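Local coordinates for protein type C neurotoxin (Clostridium botulinum, PDB 3PME) that probably binds gangliosides and membrane lipids at the neuronal surface, as the receptor-binding domain of a botulinum C/D mosaic neurotoxin, at residues Ile255-Gln260 with Glu381-Pro386. Sequence-based numbering, arbitrary orientation.
Sequences ILVLVQ and ENAYTP
Leu256 meets Pro386 mainly through its backbone: its O lies 3.3 Å from Pro386 CD, on the side of the proline ring next to the ring nitrogen, while Leu256 CB faces Pro386 CG at a looser 4.2 Å. A water within hydrogen-bonding distance of both Leu256 O and Pro386 O bridges the two strands where the proline has no N-H to offer. At Val257, CG1 lies anti to the carbonyl carbon (chi1 -66°), which directs this methyl to Ala383 CB, 3.9 Å away; Val257 CB packs against Tyr384 O. Tyr384 O accepts the single direct hydrogen bond between the segments, from Leu258 N at 2.8 Å and nearly straight, though the donor is tilted 34° from the carbonyl plane. The side chain of Leu258 bridges two residues, CB touching Tyr384 CB and CD2 sliding past Pro386 CD. A second water accepts from Tyr384 N and donates to Leu258 O, extending the link by one step as the strands diverge; it also lies at the edge of the Tyr384 ring. On the second strand, Thr385 OG1 donates to Ala383 O from above the carbonyl plane. The strand axes cross at 124°, consistent with brief pairing inside the beta-trefoil-like C-terminal half of the domain. Strand 255-260 forms a hairpin with strand 247-252, whose Ile249 packs on Leu256 and Leu258, whereas strand 383-389 pairs with strands 326-332 and 366-373, which contribute Leu329 beside Pro386 and Ala370 beside Leu258.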
# COMPACT_ATOMS: atom_id res chain seq x y z
N ILE A 255 8.87 -25.61 -17.09
CA ILE A 255 9.33 -24.62 -16.12
C ILE A 255 8.39 -23.42 -16.18
O ILE A 255 7.47 -23.38 -17.01
CB ILE A 255 10.77 -24.16 -16.38
CG1 ILE A 255 10.86 -23.40 -17.69
CG2 ILE A 255 11.74 -25.36 -16.34
CD1 ILE A 255 11.98 -22.41 -17.73
N LEU A 256 8.60 -22.46 -15.29
CA LEU A 256 7.79 -21.25 -15.33
C LEU A 256 8.58 -20.12 -15.98
O LEU A 256 9.78 -19.96 -15.75
CB LEU A 256 7.42 -20.84 -13.90
CG LEU A 256 6.54 -21.82 -13.14
CD1 LEU A 256 6.36 -21.33 -11.71
CD2 LEU A 256 5.20 -21.99 -13.85
N VAL A 257 7.89 -19.34 -16.81
CA VAL A 257 8.51 -18.16 -17.40
C VAL A 257 7.54 -16.99 -17.29
O VAL A 257 6.38 -17.18 -16.93
CB VAL A 257 8.87 -18.38 -18.89
CG1 VAL A 257 9.98 -19.43 -19.02
CG2 VAL A 257 7.64 -18.75 -19.67
N LEU A 258 8.02 -15.79 -17.61
CA LEU A 258 7.19 -14.59 -17.55
C LEU A 258 6.81 -14.16 -18.96
O LEU A 258 7.66 -13.79 -19.76
CB LEU A 258 7.93 -13.46 -16.83
CG LEU A 258 8.55 -13.82 -15.47
CD1 LEU A 258 9.20 -12.60 -14.80
CD2 LEU A 258 7.51 -14.45 -14.55
N VAL A 259 5.51 -14.20 -19.24
CA VAL A 259 4.97 -13.92 -20.56
C VAL A 259 4.23 -12.58 -20.57
O VAL A 259 3.49 -12.25 -19.63
CB VAL A 259 3.97 -15.02 -20.95
CG1 VAL A 259 3.28 -14.69 -22.27
CG2 VAL A 259 4.67 -16.38 -21.00
N GLN A 260 4.41 -11.79 -21.62
CA GLN A 260 3.71 -10.51 -21.68
C GLN A 260 2.21 -10.73 -21.88
O GLN A 260 1.81 -11.47 -22.78
CB GLN A 260 4.26 -9.62 -22.79
CG GLN A 260 3.79 -8.18 -22.68
CD GLN A 260 4.48 -7.27 -23.67
OE1 GLN A 260 4.47 -7.53 -24.87
NE2 GLN A 260 5.08 -6.20 -23.17
N GLU A 381 17.41 -20.94 -26.00
CA GLU A 381 16.34 -19.95 -26.10
C GLU A 381 16.32 -19.08 -24.86
O GLU A 381 16.40 -19.58 -23.73
CB GLU A 381 14.97 -20.60 -26.29
CG GLU A 381 13.86 -19.60 -26.60
CD GLU A 381 12.49 -20.24 -26.71
OE1 GLU A 381 12.42 -21.47 -26.95
OE2 GLU A 381 11.48 -19.52 -26.55
N ASN A 382 16.20 -17.77 -25.07
CA ASN A 382 16.10 -16.82 -23.97
C ASN A 382 14.66 -16.65 -23.54
O ASN A 382 13.75 -16.74 -24.37
CB ASN A 382 16.66 -15.46 -24.40
CG ASN A 382 18.11 -15.54 -24.83
OD1 ASN A 382 18.99 -15.82 -24.03
ND2 ASN A 382 18.35 -15.30 -26.12
N ALA A 383 14.46 -16.39 -22.26
CA ALA A 383 13.13 -16.13 -21.71
C ALA A 383 13.25 -15.26 -20.48
O ALA A 383 14.25 -15.34 -19.76
CB ALA A 383 12.44 -17.46 -21.35
N TYR A 384 12.25 -14.42 -20.23
CA TYR A 384 12.16 -13.76 -18.94
C TYR A 384 11.75 -14.84 -17.94
O TYR A 384 10.74 -15.51 -18.14
CB TYR A 384 11.11 -12.65 -18.98
CG TYR A 384 11.45 -11.47 -19.85
CD1 TYR A 384 11.27 -11.52 -21.23
CD2 TYR A 384 11.92 -10.28 -19.29
CE1 TYR A 384 11.56 -10.41 -22.03
CE2 TYR A 384 12.22 -9.18 -20.08
CZ TYR A 384 12.03 -9.26 -21.45
OH TYR A 384 12.32 -8.17 -22.24
N THR A 385 12.55 -15.02 -16.90
CA THR A 385 12.42 -16.22 -16.07
C THR A 385 12.52 -15.88 -14.59
O THR A 385 13.43 -15.16 -14.18
CB THR A 385 13.54 -17.24 -16.40
OG1 THR A 385 13.64 -17.43 -17.82
CG2 THR A 385 13.29 -18.58 -15.70
N PRO A 386 11.57 -16.38 -13.78
CA PRO A 386 11.76 -16.34 -12.33
C PRO A 386 12.67 -17.51 -11.94
O PRO A 386 12.40 -18.65 -12.35
CB PRO A 386 10.34 -16.55 -11.79
CG PRO A 386 9.70 -17.48 -12.82
CD PRO A 386 10.35 -17.11 -14.17
O HOH W 1 11.54 -20.80 -13.83
O HOH W 2 9.72 -14.88 -21.53